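Local coordinates for protein O-methyltransferase (Burkholderia thailandensis, PDB 3MCZ) that probably transfers a methyl group from S-adenosyl-L-methionine to a hydroxyl oxygen of a substrate not yet identified, and is assembled as a dimer, at residues Ser144-Ala147 with Ala152-Ala155; Gln37-His42 with Leu120-Trp125. All blocks are in the same frame, centred on the assembly; numbering follows the deposited sequence. Where two conformers were deposited one is given.

Interaction 1 (Ser144-Ala147 with Ala152-Ala155); sequences SRFA and ARDA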
ATOM      1  N   SER A 144       6.837 -22.066  -7.851  1.00 24.55           N
ATOM      2  CA  SER A 144       6.746 -22.060  -9.335  1.00 24.10           C
ATOM      3  C   SER A 144       7.619 -20.999  -9.978  1.00 23.16           C
ATOM      4  O   SER A 144       7.833 -21.021 -11.212  1.00 22.90           O
ATOM      5  CB  SER A 144       5.295 -21.788  -9.783  1.00 24.39           C
ATOM      6  OG  SER A 144       4.334 -22.383  -8.906  1.00 27.17           O
ATOM      7  N   ARG A 145       8.066 -20.041  -9.164  1.00 22.46           N
ATOM      8  CA  ARG A 145       8.737 -18.822  -9.632  1.00 22.36           C
ATOM      9  C   ARG A 145      10.256 -18.880  -9.508  1.00 22.67           C
ATOM     10  O   ARG A 145      10.946 -18.437 -10.400  1.00 21.72           O
ATOM     11  CB  ARG A 145       8.225 -17.610  -8.857  1.00 21.86           C
ATOM     12  CG  ARG A 145       8.784 -16.296  -9.302  1.00 22.39           C
ATOM     13  CD  ARG A 145       8.254 -15.182  -8.438  1.00 24.87           C
ATOM     14  NE  ARG A 145       8.475 -13.851  -9.036  1.00 25.63           N
ATOM     15  CZ  ARG A 145       7.880 -12.741  -8.591  1.00 28.17           C
ATOM     16  NH1 ARG A 145       7.025 -12.782  -7.566  1.00 29.53           N
ATOM     17  NH2 ARG A 145       8.146 -11.586  -9.160  1.00 30.50           N
ATOM     18  N   PHE A 146      10.776 -19.391  -8.402  1.00 23.57           N
ATOM     19  CA  PHE A 146      12.224 -19.258  -8.155  1.00 24.93           C
ATOM     20  C   PHE A 146      13.184 -20.031  -9.094  1.00 26.27           C
ATOM     21  O   PHE A 146      14.376 -19.670  -9.170  1.00 27.72           O
ATOM     22  CB  PHE A 146      12.564 -19.515  -6.679  1.00 24.91           C
ATOM     23  CG  PHE A 146      12.084 -18.426  -5.725  1.00 23.38           C
ATOM     24  CD1 PHE A 146      11.543 -17.225  -6.184  1.00 22.90           C
ATOM     25  CD2 PHE A 146      12.219 -18.602  -4.364  1.00 22.22           C
ATOM     26  CE1 PHE A 146      11.101 -16.248  -5.295  1.00 24.70           C
ATOM     27  CE2 PHE A 146      11.800 -17.636  -3.473  1.00 23.72           C
ATOM     28  CZ  PHE A 146      11.232 -16.448  -3.933  1.00 24.72           C
ATOM     29  N   ALA A 147      12.712 -21.037  -9.835  1.00 27.16           N
ATOM     30  CA  ALA A 147      13.619 -21.732 -10.775  1.00 27.32           C
ATOM     31  C   ALA A 147      14.003 -20.864 -11.975  1.00 27.37           C
ATOM     32  O   ALA A 147      15.086 -21.031 -12.524  1.00 29.34           O
ATOM     33  CB  ALA A 147      13.049 -23.076 -11.240  1.00 27.66           C
ATOM     34  N   ALA A 152      13.986 -12.499  -8.507  1.00 23.33           N
ATOM     35  CA  ALA A 152      13.075 -12.611  -7.377  1.00 22.61           C
ATOM     36  C   ALA A 152      13.636 -13.572  -6.308  1.00 21.66           C
ATOM     37  O   ALA A 152      13.439 -13.342  -5.109  1.00 21.89           O
ATOM     38  CB  ALA A 152      11.673 -13.043  -7.850  1.00 22.42           C
ATOM     39  N   ARG A 153      14.303 -14.640  -6.747  1.00 20.29           N
ATOM     40  CA  ARG A 153      14.937 -15.586  -5.820  0.50 20.66           C
ATOM     41  C   ARG A 153      16.023 -14.878  -5.007  1.00 20.46           C
ATOM     42  O   ARG A 153      16.057 -14.980  -3.780  1.00 18.41           O
ATOM     43  CB  ARG A 153      15.555 -16.778  -6.571  0.50 20.79           C
ATOM     44  CG  ARG A 153      16.235 -17.802  -5.658  0.50 22.00           C
ATOM     45  CD  ARG A 153      17.208 -18.683  -6.435  0.50 23.54           C
ATOM     46  NE  ARG A 153      18.435 -17.971  -6.791  0.50 24.75           N
ATOM     47  CZ  ARG A 153      19.448 -18.527  -7.452  0.50 24.74           C
ATOM     48  NH1 ARG A 153      19.367 -19.795  -7.837  0.50 23.73           N
ATOM     49  NH2 ARG A 153      20.528 -17.812  -7.736  0.50 24.56           N
ATOM     50  N   ASP A 154      16.896 -14.147  -5.693  1.00 19.81           N
ATOM     51  CA  ASP A 154      18.010 -13.448  -5.042  1.00 20.50           C
ATOM     52  C   ASP A 154      17.553 -12.279  -4.136  1.00 20.30           C
ATOM     53  O   ASP A 154      18.105 -12.081  -3.045  1.00 20.53           O
ATOM     54  CB  ASP A 154      19.004 -12.951  -6.085  1.00 20.58           C
ATOM     55  CG  ASP A 154      19.742 -14.081  -6.787  1.00 23.84           C
ATOM     56  OD1 ASP A 154      19.579 -15.275  -6.411  1.00 27.68           O
ATOM     57  OD2 ASP A 154      20.497 -13.757  -7.729  1.00 25.65           O
ATOM     58  N   ALA A 155      16.545 -11.528  -4.575  1.00 19.45           N
ATOM     59  CA  ALA A 155      15.963 -10.474  -3.758  1.00 19.49           C
ATOM     60  C   ALA A 155      15.375 -11.061  -2.475  1.00 19.54           C
ATOM     61  O   ALA A 155      15.604 -10.543  -1.377  1.00 18.87           O
ATOM     62  CB  ALA A 155      14.893  -9.700  -4.535  1.00 19.29           C
TER
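F146 lays its ring over the start of helix 150-172, where it meets A152 and R153. F146 CB lies 4.1 Å from R153 CB. F146 CG is slightly closer, 3.9 Å from R153 CB. F146 CD1 reaches the backbone, 3.8 Å from R153 CA. R153 CA stands over one ring face, 14° off the ring normal, in a CH-pi contact. Farther along the ring, F146 CE1 comes to 3.7 Å from A152 O, an oblique approach. At the tip, F146 CZ is 4.0 Å from A152 O. CG of F146 is anti to its carbonyl carbon (chi1 -70°), which swings the ring to the helix.

R145 adds a second contact. Its chain is extended from CG to NE, and one face of its guanidinium covers the A152 methyl, with R145 NE 3.5 Å from A152 CB. NE also pairs with D149, whose other carboxylate oxygen accepts from A152 N. D149 therefore ties the arginine to the helix that it covers. R145 NH2 bonds to L120 O. The turn at R145-F146 thus packs on helix 150-172 with a ring face on a CA and a guanidinium face on a methyl. The polar bonds of R145 go to residues beside the contact, not across it.

Interaction 2 (Gln37-His42 with Leu120-Trp125); sequences QSAILH and LQWDNW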
ATOM      1  N   GLN A  37       1.666   4.936  -1.801  1.00 10.30           N
ATOM      2  CA  GLN A  37       2.950   5.300  -1.227  1.00 12.18           C
ATOM      3  C   GLN A  37       3.999   4.200  -1.454  1.00 12.66           C
ATOM      4  O   GLN A  37       5.170   4.495  -1.730  1.00 13.54           O
ATOM      5  CB  GLN A  37       2.818   5.598   0.273  1.00 13.30           C
ATOM      6  CG  GLN A  37       1.752   6.614   0.614  1.00 15.87           C
ATOM      7  CD  GLN A  37       1.896   7.896  -0.193  1.00 17.30           C
ATOM      8  OE1 GLN A  37       2.940   8.543  -0.151  1.00 22.09           O
ATOM      9  NE2 GLN A  37       0.861   8.251  -0.952  1.00 15.93           N
ATOM     10  N   SER A  38       3.595   2.931  -1.350  1.00 13.38           N
ATOM     11  CA  SER A  38       4.509   1.811  -1.675  1.00 13.17           C
ATOM     12  C   SER A  38       5.066   1.969  -3.055  1.00 13.24           C
ATOM     13  O   SER A  38       6.293   1.891  -3.255  1.00 13.18           O
ATOM     14  CB  SER A  38       3.804   0.447  -1.565  1.00 12.88           C
ATOM     15  OG  SER A  38       3.269   0.288  -0.268  1.00 12.96           O
ATOM     16  N   ALA A  39       4.157   2.176  -4.019  1.00 13.02           N
ATOM     17  CA  ALA A  39       4.543   2.261  -5.439  1.00 12.72           C
ATOM     18  C   ALA A  39       5.539   3.389  -5.698  1.00 12.56           C
ATOM     19  O   ALA A  39       6.459   3.231  -6.479  1.00 12.85           O
ATOM     20  CB  ALA A  39       3.326   2.429  -6.289  1.00 11.56           C
ATOM     21  N   ILE A  40       5.356   4.522  -5.020  1.00 13.40           N
ATOM     22  CA  ILE A  40       6.272   5.675  -5.157  1.00 13.64           C
ATOM     23  C   ILE A  40       7.701   5.286  -4.712  1.00 13.75           C
ATOM     24  O   ILE A  40       8.682   5.536  -5.423  1.00 13.38           O
ATOM     25  CB  ILE A  40       5.771   6.860  -4.328  1.00 13.65           C
ATOM     26  CG1 ILE A  40       4.447   7.358  -4.891  1.00 13.23           C
ATOM     27  CG2 ILE A  40       6.844   7.995  -4.231  1.00 14.22           C
ATOM     28  CD1 ILE A  40       3.705   8.296  -3.919  1.00 14.22           C
ATOM     29  N   LEU A  41       7.810   4.693  -3.526  1.00 12.96           N
ATOM     30  CA  LEU A  41       9.094   4.238  -3.056  1.00 13.17           C
ATOM     31  C   LEU A  41       9.689   3.165  -3.931  1.00 13.07           C
ATOM     32  O   LEU A  41      10.888   3.178  -4.201  1.00 14.16           O
ATOM     33  CB  LEU A  41       8.983   3.724  -1.623  1.00 11.79           C
ATOM     34  CG  LEU A  41      10.292   3.240  -0.973  1.00 12.68           C
ATOM     35  CD1 LEU A  41      11.428   4.292  -1.012  1.00 11.27           C
ATOM     36  CD2 LEU A  41       9.997   2.726   0.476  1.00 12.80           C
ATOM     37  N   HIS A  42       8.859   2.212  -4.355  1.00 13.31           N
ATOM     38  CA  HIS A  42       9.317   1.163  -5.234  1.00 14.02           C
ATOM     39  C   HIS A  42       9.926   1.767  -6.474  1.00 14.01           C
ATOM     40  O   HIS A  42      11.015   1.333  -6.904  1.00 14.99           O
ATOM     41  CB  HIS A  42       8.212   0.158  -5.632  1.00 14.05           C
ATOM     42  CG  HIS A  42       7.588  -0.591  -4.481  1.00 12.27           C
ATOM     43  ND1 HIS A  42       6.354  -1.187  -4.596  1.00 14.71           N
ATOM     44  CD2 HIS A  42       7.978  -0.785  -3.198  1.00 14.69           C
ATOM     45  CE1 HIS A  42       6.015  -1.740  -3.448  1.00 15.17           C
ATOM     46  NE2 HIS A  42       6.968  -1.484  -2.566  1.00 15.48           N
ATOM     47  N   LEU A 120       8.272  -6.804  -6.289  1.00 16.99           N
ATOM     48  CA  LEU A 120       8.050  -7.960  -7.170  1.00 18.11           C
ATOM     49  C   LEU A 120       6.775  -8.778  -6.845  1.00 18.59           C
ATOM     50  O   LEU A 120       6.388  -9.653  -7.648  1.00 19.70           O
ATOM     51  CB  LEU A 120       9.298  -8.870  -7.159  1.00 18.28           C
ATOM     52  CG  LEU A 120      10.513  -8.246  -7.880  1.00 19.05           C
ATOM     53  CD1 LEU A 120      11.780  -9.122  -7.730  1.00 20.67           C
ATOM     54  CD2 LEU A 120      10.149  -7.997  -9.376  1.00 18.94           C
ATOM     55  N   GLN A 121       6.128  -8.532  -5.696  1.00 17.70           N
ATOM     56  CA  GLN A 121       4.858  -9.229  -5.398  1.00 17.42           C
ATOM     57  C   GLN A 121       3.612  -8.394  -5.738  1.00 16.55           C
ATOM     58  O   GLN A 121       2.484  -8.826  -5.476  1.00 15.34           O
ATOM     59  CB  GLN A 121       4.778  -9.682  -3.920  1.00 17.78           C
ATOM     60  CG  GLN A 121       6.083 -10.203  -3.323  1.00 20.49           C
ATOM     61  CD  GLN A 121       6.802 -11.204  -4.221  1.00 24.28           C
ATOM     62  OE1 GLN A 121       6.173 -12.076  -4.825  1.00 28.99           O
ATOM     63  NE2 GLN A 121       8.134 -11.085  -4.306  1.00 27.17           N
ATOM     64  N   TRP A 122       3.808  -7.229  -6.366  1.00 15.07           N
ATOM     65  CA  TRP A 122       2.706  -6.296  -6.606  1.00 15.67           C
ATOM     66  C   TRP A 122       1.533  -6.907  -7.354  1.00 15.96           C
ATOM     67  O   TRP A 122       0.364  -6.663  -7.031  1.00 16.13           O
ATOM     68  CB  TRP A 122       3.206  -5.106  -7.419  1.00 15.12           C
ATOM     69  CG  TRP A 122       2.233  -3.956  -7.546  1.00 14.02           C
ATOM     70  CD1 TRP A 122       1.389  -3.689  -8.586  1.00 15.15           C
ATOM     71  CD2 TRP A 122       2.076  -2.884  -6.619  1.00 14.97           C
ATOM     72  NE1 TRP A 122       0.703  -2.530  -8.346  1.00 14.95           N
ATOM     73  CE2 TRP A 122       1.101  -2.010  -7.152  1.00 14.71           C
ATOM     74  CE3 TRP A 122       2.684  -2.557  -5.413  1.00 14.32           C
ATOM     75  CZ2 TRP A 122       0.716  -0.845  -6.509  1.00 15.60           C
ATOM     76  CZ3 TRP A 122       2.270  -1.392  -4.751  1.00 17.24           C
ATOM     77  CH2 TRP A 122       1.311  -0.557  -5.310  1.00 13.83           C
ATOM     78  N   ASP A 123       1.848  -7.649  -8.400  1.00 16.65           N
ATOM     79  CA  ASP A 123       0.817  -8.267  -9.222  1.00 18.14           C
ATOM     80  C   ASP A 123       0.181  -9.515  -8.604  1.00 18.33           C
ATOM     81  O   ASP A 123      -0.838 -10.001  -9.100  1.00 19.60           O
ATOM     82  CB  ASP A 123       1.377  -8.622 -10.618  1.00 18.84           C
ATOM     83  CG  ASP A 123       1.933  -7.417 -11.359  1.00 24.93           C
ATOM     84  OD1 ASP A 123       1.527  -6.273 -11.017  1.00 32.42           O
ATOM     85  OD2 ASP A 123       2.746  -7.618 -12.308  1.00 30.48           O
ATOM     86  N   ASN A 124       0.767 -10.070  -7.548  1.00 17.36           N
ATOM     87  CA  ASN A 124       0.208 -11.285  -6.981  1.00 17.18           C
ATOM     88  C   ASN A 124      -0.990 -11.031  -6.050  1.00 16.83           C
ATOM     89  O   ASN A 124      -1.934 -11.822  -5.998  1.00 15.95           O
ATOM     90  CB  ASN A 124       1.310 -12.048  -6.263  1.00 17.29           C
ATOM     91  CG  ASN A 124       2.421 -12.473  -7.221  1.00 20.50           C
ATOM     92  OD1 ASN A 124       2.262 -12.387  -8.453  1.00 20.75           O
ATOM     93  ND2 ASN A 124       3.523 -12.948  -6.674  1.00 21.72           N
ATOM     94  N   TRP A 125      -0.928  -9.906  -5.329  1.00 15.88           N
ATOM     95  CA  TRP A 125      -1.913  -9.579  -4.298  1.00 15.32           C
ATOM     96  C   TRP A 125      -3.340  -9.402  -4.796  1.00 14.57           C
ATOM     97  O   TRP A 125      -4.266  -9.931  -4.170  1.00 14.84           O
ATOM     98  CB  TRP A 125      -1.377  -8.435  -3.378  1.00 14.19           C
ATOM     99  CG  TRP A 125      -0.472  -9.042  -2.412  1.00 14.32           C
ATOM    100  CD1 TRP A 125       0.832  -9.357  -2.602  1.00 13.22           C
ATOM    101  CD2 TRP A 125      -0.816  -9.546  -1.089  1.00 14.42           C
ATOM    102  NE1 TRP A 125       1.331 -10.007  -1.489  1.00 13.81           N
ATOM    103  CE2 TRP A 125       0.336 -10.159  -0.566  1.00 13.22           C
ATOM    104  CE3 TRP A 125      -1.993  -9.565  -0.325  1.00 13.48           C
ATOM    105  CZ2 TRP A 125       0.371 -10.733   0.711  1.00 12.26           C
ATOM    106  CZ3 TRP A 125      -1.961 -10.144   0.949  1.00 13.86           C
ATOM    107  CH2 TRP A 125      -0.787 -10.731   1.447  1.00 14.94           C
TER
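W122 points the six-membered ring of its indole at helix 35-46, where it touches S38, A39 and H42. W122 CH2 makes the shortest approach, 3.7 Å from A39 CB. That methyl comes obliquely to the ring. S38 CB lies at the indole edge, near its plane, 4.0 Å from W122 CZ3. H42 CE1 comes to 4.0 Å from W122 CE3. From the side of the histidine this is an edge contact, with CE3 near the imidazole plane. The two ring planes stand at 89°, but the approach is oblique and the centroids are 5.8 Å apart. The three helix residues lie on one helix face, at spacings of one, three and four. W122 has CG anti to its backbone N (chi1 -170°), and this carries the indole across to that face.

Helix 35-46 belongs to the dimerisation domain, of a helix-turn-helix clan. The loop of W122 joins helix 112-119 to helix 128-132. The catalytic part of such enzymes has a Rossmann-like fold. The contact is buried and sits at the dimer interface.

The second shell fixes the rings. S38 O lies 3.0 Å above the centre of the H42 imidazole and also accepts H42 N at 2.8 Å. H42 NE2 is bonded to S32 O of the second subunit, which ties down the imidazole. S38 OG bonds to L31 O of that subunit. W122 stacks on W122 of the second subunit, and W122 O bonds to NE1 of that same residue. Behind the tryptophan, N124 N bonds to Q121 O at 3.0 Å and closes a turn. Q121 NE2 in turn bonds to H117 O of helix 112-119.

In the fold
Both segments of interaction 2 precede those of interaction 1 in the sequence, and the centres of the two contacts are about 17 Å apart. They meet at the loop 120-125. R145 NH2 lies 3.0 Å from L120 O, probably a hydrogen bond. L120 CD1 packs against A152 CA at 3.7 Å. The side chain of R145 therefore touches both A152 and the loop that carries W122. Interaction 2 belongs to the subunit interface. No residue of the second subunit touches the segments of interaction 1, which lie in the methyltransferase domain. The 120-125 loop thus packs on helix 35-46 through W122, and on R145 and A152 through L120.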